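Local coordinates for protein heavy metal cation tricomponent efflux pump ZneA(CzcA-like) (Cupriavidus metallidurans, PDB 4K0J) that probably exports zinc ions across the inner membrane in exchange for protons, as the RND-family pump of a three-component heavy metal efflux system, at residues C[586-591]-C[612-617]; C[582-587]-C[632-637]; C[549-554]-C[625-630]; C[135-140]-C[321-326]. All coordinates share one frame; numbering follows the deposited sequence.

In the fold
From the N terminus, contact 4 closes first. It ties the strand starting near 135 to residues 321-326, across a loop of 180 residues. The other three contacts come later in the chain and interleave. Contact 3 opens at 549-554, contact 2 at 582-587 and contact 1 at 586-591. Contact 1 closes first, at 612-617, and lies within the span of contact 3. Contact 3 ends on helix 627-638 and so does contact 2, so these two cross. Contacts 1 and 2 share Glu586 and Val587. Contacts 1 to 3 tie strands 587-595 and 608-615, helix 627-638 and the loops at 549-554 and 582-587 into what the topology suggests is one ferredoxin-like unit. Ser554 of contact 3 touches Ile321 of contact 4.

Contact 1: residues C[586-591]-C[612-617]; sequences EVEHVV and AVTLHP
Val590 and Val613 sit side by side on two neighbouring antiparallel strands, 587-595 and 608-615. These strands belong to the sheet of what is probably a ferredoxin-like unit, as in the porter domain of RND pumps. The short strand axes run 4.9 Å apart at 172°.

Backbone hydrogen bonds hold the regular end. Val591 N reaches Ala612 O at 2.8 Å and Ala612 N returns to Val591 O. Thr614 N gives a bond to His589 O at 2.9 Å. The strand bends at Glu588, and past it the pairing is less regular. Glu588 N bonds only weakly to Thr614 O. His616 N bonds to Glu586 O at 2.9 Å.

One side chain joins this polar network. Thr614 OG1 stands between its own backbone N and carbonyl carbon (chi1 74°) and accepts from His589 N. The His589 ring turns to another partner, as ND1 is bonded to Asp274. The carboxylate of Glu586 leads off to Arg625 in a salt bridge.

Apolar contacts complete the pair. Val587 CG1 meets Val613 CG1 at 3.6 Å and Leu615 CD2 at 4.0 Å. Helix 627-638 packs on this patch through Met634. At the far end, one face of the His616 ring lies against the backbone of Glu588, with CA 4.0 Å above the ring plane, toward the rim.

Contact 2: residues C[582-587]-C[632-637]; sequences MEFPEV and EAMATR
The Phe584 ring meets Arg637 at its edge: CB of Arg637 lies near the ring plane, 4.3 Å from CZ. Two other neighbours from helix 627-638 sit around the outer part of the ring. Ala633 CB is 4.1 Å from CE1, and Met634 CG approaches CE2 obliquely at 4.0 Å. Phe584 CG lies beside the backbone N (chi1 -65°), and this sends the ring out of the loop to the helix. Phe584 also touches Arg625, just before that helix.

The guanidinium of Arg637 is the second flat group. Glu583 OE1 comes to its edge, near the plane, and pairs with NE at 3.3 Å. This is a salt bridge with a weak hydrogen bond. The carboxylate and guanidinium planes are 28° apart, although the two side chains cross at about a right angle. The pair lies toward the outer side of the contact, with Glu583 exposed.

Deeper in, Met634 reaches along the inner side. Its chain is extended beyond CG. CE meets Val587 CG1 at 3.7 Å, and the two chains run antiparallel alongside each other. Val613 and Phe648 also touch Met634, so this methionine joins the helix to the sheet.

Residues Phe584 to Val587 form a type I beta turn. It lies in the link between helix 567-581 and strand 587-595. Helix 627-638 packs on this link and the sheet behind it, consistent with the second helix of a beta-alpha-beta-beta-alpha-beta, ferredoxin-like fold.

Contact 3: residues C[549-554]-C[625-630]; sequences YLDEGS and RDKQQL
Lys627 packs its buried side chain against Asp551, and this is the tighter side of the contact. The two side chains come from opposite directions. The aliphatic part of the lysine lies along the carboxylate, with CD 3.2 Å from Asp551 OD2 and CE close to OD1. Lys627 CG is anti to the backbone N (chi1 174°), and the chain runs out nearly straight before it bends at its last torsion. NZ and Asp551 OD1 form a long salt bridge of 3.6 Å. The place of NZ is doubtful, because it is modelled too close to Tyr549. The carboxylate has another partner: OD2 is weakly hydrogen-bonded to Tyr618 OH.

The looser side is formed by Tyr549 and Gln628, both partly exposed. Gln628 NE2 lies over one face of the Tyr549 ring, 3.7 Å above its plane and offset toward the rim. The amide and ring planes are 88° apart, so the amide stands upright on the ring.

Lys627 starts helix 627-638, with Asp626 at the N-cap position. The loop 549-554 comes after helix 521-536 and leads into strand 554-560. Gln650, just after strand 645-649, bonds to the backbone of Leu550 and Glu552. The contact thus joins the first turn of the helix to the entry into the sheet.

Contact 4: residues C[135-140]-C[321-326]; sequences GEIYRY and IDRSNL
Arg323 packs on Ile137 where the short strand 321-322, paired antiparallel with 135-143, runs into the long helix 323-353. The strand 135-143 belongs to a sheet whose topology is consistent with a ferredoxin-like porter subdomain, as in other RND pumps.

The arginine can be followed outward. CB lies 3.8 Å from Ile137 CB. The chain then folds at chi2 (81°) and chi3 (76°), which turns the guanidinium back over the isoleucine. NE is 3.8 Å from Ile137 CG2, and NH1 is 3.6 Å from the same methyl, which sits under one face of the group. NH1 is hydrogen-bonded to Ile134 O, just before the strand.

The backbones are joined by Arg323 N to Ile137 O at 2.8 Å, nearly straight, and by Arg139 N to Ile321 O. The return bond from Ile321 N is weak. Arg139 and Ile321 lie side by side, with CD against CD1. On the other face of this strand pair, the carboxylate of Asp322 comes to the edge of the Tyr138 ring, and the two planes are 90° apart.

Asp322 is the N-cap of helix 323-353. Its OD1 accepts two bonds from Ser324, one from N at 3.1 Å on the anti side and one from OG at 2.9 Å on the syn side.

Contact 1: residues C[586-591]-C[612-617]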
loop_
_atom_site.group_PDB
_atom_site.type_symbol
_atom_site.label_atom_id
_atom_site.label_comp_id
_atom_site.label_asym_id
_atom_site.label_seq_id
_atom_site.Cartn_x
_atom_site.Cartn_y
_atom_site.Cartn_z
ATOM N N GLU C 586 -0.832 45.172 -22.328
ATOM C CA GLU C 586 -0.489 43.754 -22.412
ATOM C C GLU C 586 -1.182 42.870 -21.379
ATOM O O GLU C 586 -0.923 41.670 -21.326
ATOM C CB GLU C 586 1.026 43.557 -22.309
ATOM C CG GLU C 586 1.853 44.549 -23.108
ATOM C CD GLU C 586 2.222 45.777 -22.300
ATOM O OE1 GLU C 586 1.562 46.030 -21.273
ATOM O OE2 GLU C 586 3.177 46.485 -22.684
ATOM N N VAL C 587 -2.056 43.452 -20.563
ATOM C CA VAL C 587 -2.749 42.682 -19.530
ATOM C C VAL C 587 -4.187 42.322 -19.899
ATOM O O VAL C 587 -5.070 43.177 -19.922
ATOM C CB VAL C 587 -2.721 43.396 -18.174
ATOM C CG1 VAL C 587 -1.402 43.132 -17.483
ATOM C CG2 VAL C 587 -2.945 44.889 -18.354
ATOM N N GLU C 588 -4.406 41.041 -20.177
ATOM C CA GLU C 588 -5.715 40.535 -20.573
ATOM C C GLU C 588 -6.729 40.666 -19.436
ATOM O O GLU C 588 -7.763 41.322 -19.584
ATOM C CB GLU C 588 -5.592 39.073 -21.014
ATOM C CG GLU C 588 -6.813 38.509 -21.717
ATOM C CD GLU C 588 -6.543 37.150 -22.335
ATOM O OE1 GLU C 588 -5.358 36.764 -22.430
ATOM O OE2 GLU C 588 -7.516 36.468 -22.724
ATOM N N HIS C 589 -6.427 40.039 -18.304
ATOM C CA HIS C 589 -7.262 40.139 -17.110
ATOM C C HIS C 589 -6.397 40.290 -15.864
ATOM O O HIS C 589 -5.249 39.852 -15.834
ATOM C CB HIS C 589 -8.141 38.896 -16.954
ATOM C CG HIS C 589 -9.161 38.726 -18.036
ATOM N ND1 HIS C 589 -10.391 39.347 -18.006
ATOM C CD2 HIS C 589 -9.139 37.990 -19.171
ATOM C CE1 HIS C 589 -11.079 39.009 -19.082
ATOM N NE2 HIS C 589 -10.342 38.187 -19.806
ATOM N N VAL C 590 -6.954 40.916 -14.835
ATOM C CA VAL C 590 -6.277 41.023 -13.549
ATOM C C VAL C 590 -7.240 40.621 -12.437
ATOM O O VAL C 590 -8.340 41.171 -12.319
ATOM C CB VAL C 590 -5.758 42.446 -13.284
ATOM C CG1 VAL C 590 -4.956 42.480 -11.997
ATOM C CG2 VAL C 590 -4.916 42.927 -14.449
ATOM N N VAL C 591 -6.816 39.654 -11.630
ATOM C CA VAL C 591 -7.646 39.093 -10.576
ATOM C C VAL C 591 -6.974 39.258 -9.220
ATOM O O VAL C 591 -5.811 38.908 -9.055
ATOM C CB VAL C 591 -7.903 37.590 -10.814
ATOM C CG1 VAL C 591 -8.405 36.925 -9.547
ATOM C CG2 VAL C 591 -8.878 37.380 -11.956
ATOM N N ALA C 612 -3.577 37.536 -9.563
ATOM C CA ALA C 612 -3.243 36.861 -10.810
ATOM C C ALA C 612 -3.279 37.849 -11.975
ATOM O O ALA C 612 -4.283 38.527 -12.204
ATOM C CB ALA C 612 -4.183 35.695 -11.057
ATOM N N VAL C 613 -2.170 37.930 -12.703
ATOM C CA VAL C 613 -2.045 38.846 -13.833
ATOM C C VAL C 613 -1.879 38.101 -15.147
ATOM O O VAL C 613 -0.812 37.560 -15.434
ATOM C CB VAL C 613 -0.846 39.776 -13.661
ATOM C CG1 VAL C 613 -0.757 40.731 -14.837
ATOM C CG2 VAL C 613 -0.966 40.542 -12.358
ATOM N N THR C 614 -2.943 38.079 -15.941
ATOM C CA THR C 614 -2.929 37.385 -17.221
ATOM C C THR C 614 -2.505 38.347 -18.321
ATOM O O THR C 614 -2.827 39.533 -18.276
ATOM C CB THR C 614 -4.315 36.801 -17.563
ATOM O OG1 THR C 614 -5.200 37.858 -17.953
ATOM C CG2 THR C 614 -4.901 36.073 -16.361
ATOM N N LEU C 615 -1.785 37.832 -19.312
ATOM C CA LEU C 615 -1.246 38.676 -20.371
ATOM C C LEU C 615 -1.886 38.406 -21.726
ATOM O O LEU C 615 -2.664 37.464 -21.889
ATOM C CB LEU C 615 0.268 38.484 -20.482
ATOM C CG LEU C 615 1.072 38.576 -19.186
ATOM C CD1 LEU C 615 2.561 38.389 -19.462
ATOM C CD2 LEU C 615 0.804 39.898 -18.484
ATOM N N HIS C 616 -1.551 39.250 -22.695
ATOM C CA HIS C 616 -1.900 39.005 -24.086
ATOM C C HIS C 616 -0.821 38.128 -24.707
ATOM O O HIS C 616 0.290 38.053 -24.179
ATOM C CB HIS C 616 -1.997 40.327 -24.849
ATOM C CG HIS C 616 -3.263 41.080 -24.590
ATOM N ND1 HIS C 616 -4.487 40.661 -25.065
ATOM C CD2 HIS C 616 -3.495 42.227 -23.909
ATOM C CE1 HIS C 616 -5.419 41.516 -24.686
ATOM N NE2 HIS C 616 -4.844 42.476 -23.983
ATOM N N PRO C 617 -1.144 37.444 -25.816
ATOM C CA PRO C 617 -0.112 36.709 -26.550
ATOM C C PRO C 617 1.061 37.625 -26.880
ATOM O O PRO C 617 0.841 38.753 -27.324
ATOM C CB PRO C 617 -0.832 36.301 -27.832
ATOM C CG PRO C 617 -2.252 36.180 -27.433
ATOM C CD PRO C 617 -2.484 37.236 -26.396
#

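Contact 2: residues C[582-587]-C[632-637]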
loop_
_atom_site.group_PDB
_atom_site.type_symbol
_atom_site.label_atom_id
_atom_site.label_comp_id
_atom_site.label_asym_id
_atom_site.label_seq_id
_atom_site.Cartn_x
_atom_site.Cartn_y
_atom_site.Cartn_z
ATOM N N MET C 582 -4.157 47.365 -14.913
ATOM C CA MET C 582 -4.798 47.433 -16.226
ATOM C C MET C 582 -4.300 48.604 -17.072
ATOM O O MET C 582 -4.668 48.732 -18.243
ATOM C CB MET C 582 -6.319 47.511 -16.092
ATOM C CG MET C 582 -6.932 46.340 -15.360
ATOM S SD MET C 582 -8.720 46.245 -15.562
ATOM C CE MET C 582 -8.841 45.715 -17.266
ATOM N N GLU C 583 -3.458 49.452 -16.489
ATOM C CA GLU C 583 -2.925 50.604 -17.209
ATOM C C GLU C 583 -1.836 50.194 -18.194
ATOM O O GLU C 583 -0.958 50.988 -18.530
ATOM C CB GLU C 583 -2.409 51.672 -16.240
ATOM C CG GLU C 583 -3.514 52.380 -15.468
ATOM C CD GLU C 583 -2.988 53.437 -14.518
ATOM O OE1 GLU C 583 -1.753 53.552 -14.383
ATOM O OE2 GLU C 583 -3.809 54.152 -13.903
ATOM N N PHE C 584 -1.908 48.952 -18.660
ATOM C CA PHE C 584 -0.961 48.438 -19.634
ATOM C C PHE C 584 -1.715 47.757 -20.765
ATOM O O PHE C 584 -2.779 47.180 -20.547
ATOM C CB PHE C 584 0.002 47.455 -18.974
ATOM C CG PHE C 584 0.897 48.081 -17.946
ATOM C CD1 PHE C 584 1.995 48.829 -18.330
ATOM C CD2 PHE C 584 0.647 47.916 -16.593
ATOM C CE1 PHE C 584 2.823 49.407 -17.384
ATOM C CE2 PHE C 584 1.474 48.491 -15.645
ATOM C CZ PHE C 584 2.562 49.236 -16.041
ATOM N N PRO C 585 -1.171 47.830 -21.985
ATOM C CA PRO C 585 -1.823 47.239 -23.154
ATOM C C PRO C 585 -1.675 45.725 -23.196
ATOM O O PRO C 585 -2.331 45.075 -24.011
ATOM C CB PRO C 585 -1.057 47.856 -24.333
ATOM C CG PRO C 585 -0.294 49.006 -23.759
ATOM C CD PRO C 585 0.012 48.618 -22.358
ATOM N N GLU C 586 -0.832 45.172 -22.328
ATOM C CA GLU C 586 -0.489 43.754 -22.412
ATOM C C GLU C 586 -1.182 42.870 -21.379
ATOM O O GLU C 586 -0.923 41.670 -21.326
ATOM C CB GLU C 586 1.026 43.557 -22.309
ATOM C CG GLU C 586 1.853 44.549 -23.108
ATOM C CD GLU C 586 2.222 45.777 -22.300
ATOM O OE1 GLU C 586 1.562 46.030 -21.273
ATOM O OE2 GLU C 586 3.177 46.485 -22.684
ATOM N N VAL C 587 -2.056 43.452 -20.563
ATOM C CA VAL C 587 -2.749 42.682 -19.530
ATOM C C VAL C 587 -4.187 42.322 -19.899
ATOM O O VAL C 587 -5.070 43.177 -19.922
ATOM C CB VAL C 587 -2.721 43.396 -18.174
ATOM C CG1 VAL C 587 -1.402 43.132 -17.483
ATOM C CG2 VAL C 587 -2.945 44.889 -18.354
ATOM N N GLU C 632 9.319 45.221 -14.625
ATOM C CA GLU C 632 9.903 46.374 -13.948
ATOM C C GLU C 632 9.063 47.641 -14.109
ATOM O O GLU C 632 9.085 48.524 -13.247
ATOM C CB GLU C 632 11.339 46.611 -14.405
ATOM C CG GLU C 632 12.374 46.281 -13.344
ATOM C CD GLU C 632 12.386 44.813 -12.966
ATOM O OE1 GLU C 632 12.850 44.495 -11.855
ATOM O OE2 GLU C 632 11.943 43.975 -13.780
ATOM N N ALA C 633 8.322 47.732 -15.208
ATOM C CA ALA C 633 7.377 48.826 -15.376
ATOM C C ALA C 633 6.271 48.657 -14.347
ATOM O O ALA C 633 5.805 49.628 -13.749
ATOM C CB ALA C 633 6.808 48.836 -16.779
ATOM N N MET C 634 5.872 47.406 -14.135
ATOM C CA MET C 634 4.864 47.063 -13.141
ATOM C C MET C 634 5.341 47.351 -11.722
ATOM O O MET C 634 4.586 47.864 -10.906
ATOM C CB MET C 634 4.485 45.586 -13.253
ATOM C CG MET C 634 3.420 45.274 -14.291
ATOM S SD MET C 634 2.956 43.529 -14.272
ATOM C CE MET C 634 1.624 43.521 -15.461
ATOM N N ALA C 635 6.594 47.008 -11.434
ATOM C CA ALA C 635 7.166 47.196 -10.105
ATOM C C ALA C 635 7.299 48.680 -9.806
ATOM O O ALA C 635 6.947 49.144 -8.718
ATOM C CB ALA C 635 8.521 46.506 -10.002
ATOM N N THR C 636 7.804 49.424 -10.783
ATOM C CA THR C 636 7.912 50.863 -10.638
ATOM C C THR C 636 6.536 51.479 -10.421
ATOM O O THR C 636 6.364 52.321 -9.538
ATOM C CB THR C 636 8.594 51.513 -11.858
ATOM O OG1 THR C 636 8.285 50.759 -13.035
ATOM C CG2 THR C 636 10.103 51.545 -11.668
ATOM N N ARG C 637 5.560 51.054 -11.218
ATOM C CA ARG C 637 4.199 51.566 -11.083
ATOM C C ARG C 637 3.671 51.291 -9.691
ATOM O O ARG C 637 3.085 52.162 -9.057
ATOM C CB ARG C 637 3.268 50.936 -12.117
ATOM C CG ARG C 637 1.804 51.277 -11.913
ATOM C CD ARG C 637 1.494 52.727 -12.242
ATOM N NE ARG C 637 0.183 53.127 -11.735
ATOM C CZ ARG C 637 -0.024 53.628 -10.520
ATOM N NH1 ARG C 637 0.993 53.797 -9.685
ATOM N NH2 ARG C 637 -1.248 53.963 -10.132
#

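Contact 3: residues C[549-554]-C[625-630]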
loop_
_atom_site.group_PDB
_atom_site.type_symbol
_atom_site.label_atom_id
_atom_site.label_comp_id
_atom_site.label_asym_id
_atom_site.label_seq_id
_atom_site.Cartn_x
_atom_site.Cartn_y
_atom_site.Cartn_z
ATOM N N TYR C 549 14.378 31.733 -16.071
ATOM C CA TYR C 549 13.084 32.233 -15.607
ATOM C C TYR C 549 11.917 31.255 -15.769
ATOM O O TYR C 549 11.009 31.232 -14.934
ATOM C CB TYR C 549 12.760 33.560 -16.295
ATOM C CG TYR C 549 11.361 34.073 -16.041
ATOM C CD1 TYR C 549 11.024 34.661 -14.828
ATOM C CD2 TYR C 549 10.380 33.980 -17.021
ATOM C CE1 TYR C 549 9.746 35.134 -14.595
ATOM C CE2 TYR C 549 9.103 34.451 -16.799
ATOM C CZ TYR C 549 8.792 35.025 -15.587
ATOM O OH TYR C 549 7.516 35.489 -15.380
ATOM N N LEU C 550 11.954 30.448 -16.829
ATOM C CA LEU C 550 10.876 29.504 -17.133
ATOM C C LEU C 550 9.530 30.214 -17.266
ATOM O O LEU C 550 8.728 30.225 -16.330
ATOM C CB LEU C 550 10.795 28.387 -16.086
ATOM C CG LEU C 550 11.113 26.971 -16.576
ATOM C CD1 LEU C 550 12.620 26.731 -16.629
ATOM C CD2 LEU C 550 10.424 25.925 -15.718
ATOM N N ASP C 551 9.292 30.795 -18.438
ATOM C CA ASP C 551 8.125 31.637 -18.665
ATOM C C ASP C 551 6.816 30.851 -18.751
ATOM O O ASP C 551 6.645 29.988 -19.612
ATOM C CB ASP C 551 8.318 32.461 -19.938
ATOM C CG ASP C 551 7.505 33.742 -19.939
ATOM O OD1 ASP C 551 6.553 33.854 -19.142
ATOM O OD2 ASP C 551 7.819 34.642 -20.744
ATOM N N GLU C 552 5.895 31.158 -17.845
ATOM C CA GLU C 552 4.553 30.602 -17.907
ATOM C C GLU C 552 3.656 31.599 -18.647
ATOM O O GLU C 552 4.131 32.621 -19.144
ATOM C CB GLU C 552 4.028 30.323 -16.497
ATOM C CG GLU C 552 5.015 29.571 -15.609
ATOM C CD GLU C 552 4.500 29.346 -14.190
ATOM O OE1 GLU C 552 3.390 29.814 -13.857
ATOM O OE2 GLU C 552 5.219 28.696 -13.406
ATOM N N GLY C 553 2.363 31.311 -18.721
ATOM C CA GLY C 553 1.454 32.183 -19.439
ATOM C C GLY C 553 1.212 33.534 -18.784
ATOM O O GLY C 553 0.793 34.484 -19.447
ATOM N N SER C 554 1.487 33.627 -17.486
ATOM C CA SER C 554 1.062 34.787 -16.710
ATOM C C SER C 554 2.072 35.240 -15.664
ATOM O O SER C 554 3.240 34.860 -15.707
ATOM C CB SER C 554 -0.281 34.487 -16.037
ATOM O OG SER C 554 -0.266 33.211 -15.424
ATOM N N ARG C 625 7.867 46.484 -25.423
ATOM C CA ARG C 625 8.337 46.206 -24.073
ATOM C C ARG C 625 8.631 44.723 -23.887
ATOM O O ARG C 625 7.810 43.868 -24.225
ATOM C CB ARG C 625 7.307 46.670 -23.042
ATOM C CG ARG C 625 7.828 46.698 -21.614
ATOM C CD ARG C 625 6.883 47.439 -20.664
ATOM N NE ARG C 625 6.479 48.749 -21.168
ATOM C CZ ARG C 625 5.221 49.089 -21.432
ATOM N NH1 ARG C 625 4.241 48.221 -21.229
ATOM N NH2 ARG C 625 4.941 50.299 -21.894
ATOM N N ASP C 626 9.816 44.425 -23.365
ATOM C CA ASP C 626 10.179 43.059 -23.016
ATOM C C ASP C 626 9.358 42.651 -21.801
ATOM O O ASP C 626 8.926 43.511 -21.033
ATOM C CB ASP C 626 11.673 42.979 -22.700
ATOM C CG ASP C 626 12.082 41.631 -22.151
ATOM O OD1 ASP C 626 11.512 40.612 -22.590
ATOM O OD2 ASP C 626 12.968 41.592 -21.273
ATOM N N LYS C 627 9.130 41.350 -21.633
ATOM C CA LYS C 627 8.362 40.860 -20.489
ATOM C C LYS C 627 8.985 41.262 -19.154
ATOM O O LYS C 627 8.276 41.678 -18.237
ATOM C CB LYS C 627 8.178 39.342 -20.543
ATOM C CG LYS C 627 7.518 38.788 -19.291
ATOM C CD LYS C 627 6.915 37.424 -19.527
ATOM C CE LYS C 627 6.046 36.986 -18.353
ATOM N NZ LYS C 627 6.833 36.839 -17.104
ATOM N N GLN C 628 10.305 41.132 -19.048
ATOM C CA GLN C 628 11.016 41.530 -17.840
ATOM C C GLN C 628 10.880 43.034 -17.639
ATOM O O GLN C 628 10.741 43.512 -16.511
ATOM C CB GLN C 628 12.492 41.138 -17.924
ATOM C CG GLN C 628 12.738 39.644 -18.037
ATOM C CD GLN C 628 12.295 38.883 -16.804
ATOM O OE1 GLN C 628 12.101 39.466 -15.740
ATOM N NE2 GLN C 628 12.136 37.571 -16.942
ATOM N N GLN C 629 10.912 43.768 -18.749
ATOM C CA GLN C 629 10.738 45.215 -18.725
ATOM C C GLN C 629 9.296 45.577 -18.380
ATOM O O GLN C 629 9.028 46.626 -17.797
ATOM C CB GLN C 629 11.150 45.833 -20.062
ATOM C CG GLN C 629 11.024 47.349 -20.110
ATOM C CD GLN C 629 11.682 48.032 -18.922
ATOM O OE1 GLN C 629 12.787 47.672 -18.514
ATOM N NE2 GLN C 629 10.998 49.022 -18.359
ATOM N N LEU C 630 8.371 44.699 -18.738
ATOM C CA LEU C 630 6.986 44.859 -18.333
ATOM C C LEU C 630 6.895 44.675 -16.832
ATOM O O LEU C 630 6.151 45.379 -16.155
ATOM C CB LEU C 630 6.101 43.835 -19.036
ATOM C CG LEU C 630 4.624 43.858 -18.646
ATOM C CD1 LEU C 630 3.998 45.207 -18.984
ATOM C CD2 LEU C 630 3.875 42.711 -19.321
#

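Contact 4: residues C[135-140]-C[321-326]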
loop_
_atom_site.group_PDB
_atom_site.type_symbol
_atom_site.label_atom_id
_atom_site.label_comp_id
_atom_site.label_asym_id
_atom_site.label_seq_id
_atom_site.Cartn_x
_atom_site.Cartn_y
_atom_site.Cartn_z
ATOM N N GLY C 135 -1.118 22.117 -9.240
ATOM C CA GLY C 135 -2.317 21.388 -9.597
ATOM C C GLY C 135 -3.479 22.288 -9.970
ATOM O O GLY C 135 -4.506 21.815 -10.447
ATOM N N GLU C 136 -3.314 23.590 -9.763
ATOM C CA GLU C 136 -4.391 24.550 -9.982
ATOM C C GLU C 136 -4.537 24.889 -11.468
ATOM O O GLU C 136 -4.078 25.936 -11.930
ATOM C CB GLU C 136 -4.121 25.804 -9.156
ATOM C CG GLU C 136 -3.945 25.519 -7.671
ATOM C CD GLU C 136 -3.147 26.588 -6.955
ATOM O OE1 GLU C 136 -2.211 27.151 -7.568
ATOM O OE2 GLU C 136 -3.454 26.861 -5.776
ATOM N N ILE C 137 -5.202 24.008 -12.208
ATOM C CA ILE C 137 -5.073 24.003 -13.662
ATOM C C ILE C 137 -6.120 24.803 -14.426
ATOM O O ILE C 137 -5.961 25.049 -15.621
ATOM C CB ILE C 137 -5.045 22.566 -14.210
ATOM C CG1 ILE C 137 -6.275 21.790 -13.739
ATOM C CG2 ILE C 137 -3.772 21.850 -13.779
ATOM C CD1 ILE C 137 -6.317 20.366 -14.266
ATOM N N TYR C 138 -7.183 25.220 -13.750
ATOM C CA TYR C 138 -8.267 25.911 -14.439
ATOM C C TYR C 138 -8.968 26.913 -13.533
ATOM O O TYR C 138 -9.893 26.564 -12.800
ATOM C CB TYR C 138 -9.262 24.892 -14.984
ATOM C CG TYR C 138 -10.391 25.472 -15.808
ATOM C CD1 TYR C 138 -11.643 25.689 -15.251
ATOM C CD2 TYR C 138 -10.212 25.776 -17.150
ATOM C CE1 TYR C 138 -12.684 26.205 -16.002
ATOM C CE2 TYR C 138 -11.247 26.288 -17.911
ATOM C CZ TYR C 138 -12.481 26.503 -17.331
ATOM O OH TYR C 138 -13.513 27.013 -18.088
ATOM N N ARG C 139 -8.517 28.161 -13.586
ATOM C CA ARG C 139 -9.120 29.237 -12.803
ATOM C C ARG C 139 -10.241 29.894 -13.589
ATOM O O ARG C 139 -10.101 30.139 -14.784
ATOM C CB ARG C 139 -8.063 30.268 -12.417
ATOM C CG ARG C 139 -7.092 29.758 -11.372
ATOM C CD ARG C 139 -5.976 30.741 -11.106
ATOM N NE ARG C 139 -5.126 30.282 -10.014
ATOM C CZ ARG C 139 -5.335 30.576 -8.734
ATOM N NH1 ARG C 139 -6.368 31.337 -8.393
ATOM N NH2 ARG C 139 -4.511 30.112 -7.799
ATOM N N TYR C 140 -11.361 30.162 -12.926
ATOM C CA TYR C 140 -12.528 30.691 -13.621
ATOM C C TYR C 140 -13.357 31.585 -12.718
ATOM O O TYR C 140 -13.144 31.638 -11.510
ATOM C CB TYR C 140 -13.412 29.556 -14.151
ATOM C CG TYR C 140 -14.219 28.878 -13.070
ATOM C CD1 TYR C 140 -15.517 29.283 -12.783
ATOM C CD2 TYR C 140 -13.680 27.851 -12.324
ATOM C CE1 TYR C 140 -16.258 28.678 -11.791
ATOM C CE2 TYR C 140 -14.413 27.234 -11.329
ATOM C CZ TYR C 140 -15.700 27.654 -11.065
ATOM O OH TYR C 140 -16.424 27.042 -10.068
ATOM N N ILE C 321 -7.311 31.528 -16.231
ATOM C CA ILE C 321 -6.134 30.683 -16.379
ATOM C C ILE C 321 -6.586 29.284 -16.775
ATOM O O ILE C 321 -7.507 28.725 -16.184
ATOM C CB ILE C 321 -5.251 30.635 -15.107
ATOM C CG1 ILE C 321 -4.747 32.038 -14.754
ATOM C CG2 ILE C 321 -4.060 29.710 -15.320
ATOM C CD1 ILE C 321 -3.733 32.081 -13.613
ATOM N N ASP C 322 -5.938 28.731 -17.791
ATOM C CA ASP C 322 -6.307 27.432 -18.321
ATOM C C ASP C 322 -5.047 26.718 -18.799
ATOM O O ASP C 322 -4.498 27.056 -19.849
ATOM C CB ASP C 322 -7.278 27.625 -19.485
ATOM C CG ASP C 322 -7.961 26.344 -19.898
ATOM O OD1 ASP C 322 -7.298 25.288 -19.930
ATOM O OD2 ASP C 322 -9.172 26.400 -20.192
ATOM N N ARG C 323 -4.603 25.727 -18.030
ATOM C CA ARG C 323 -3.346 25.022 -18.294
ATOM C C ARG C 323 -3.215 24.547 -19.747
ATOM O O ARG C 323 -2.101 24.429 -20.287
ATOM C CB ARG C 323 -3.200 23.847 -17.327
ATOM C CG ARG C 323 -1.944 23.029 -17.529
ATOM C CD ARG C 323 -0.740 23.670 -16.887
ATOM N NE ARG C 323 -0.755 23.484 -15.443
ATOM C CZ ARG C 323 -1.059 24.438 -14.573
ATOM N NH1 ARG C 323 -1.053 24.172 -13.272
ATOM N NH2 ARG C 323 -1.362 25.656 -15.004
ATOM N N SER C 324 -4.358 24.297 -20.377
ATOM C CA SER C 324 -4.394 23.894 -21.775
ATOM C C SER C 324 -3.686 24.909 -22.665
ATOM O O SER C 324 -2.988 24.524 -23.596
ATOM C CB SER C 324 -5.835 23.699 -22.245
ATOM O OG SER C 324 -6.542 22.843 -21.364
ATOM N N ASN C 325 -3.859 26.197 -22.369
ATOM C CA ASN C 325 -3.173 27.250 -23.114
ATOM C C ASN C 325 -1.666 27.034 -23.096
ATOM O O ASN C 325 -0.997 27.100 -24.130
ATOM C CB ASN C 325 -3.471 28.626 -22.517
ATOM C CG ASN C 325 -4.955 28.892 -22.357
ATOM O OD1 ASN C 325 -5.774 28.403 -23.134
ATOM N ND2 ASN C 325 -5.309 29.682 -21.339
ATOM N N LEU C 326 -1.138 26.783 -21.905
ATOM C CA LEU C 326 0.290 26.599 -21.732
ATOM C C LEU C 326 0.751 25.360 -22.487
ATOM O O LEU C 326 1.805 25.374 -23.123
ATOM C CB LEU C 326 0.643 26.499 -20.251
ATOM C CG LEU C 326 2.130 26.430 -19.897
ATOM C CD1 LEU C 326 2.925 27.444 -20.704
ATOM C CD2 LEU C 326 2.319 26.674 -18.406
#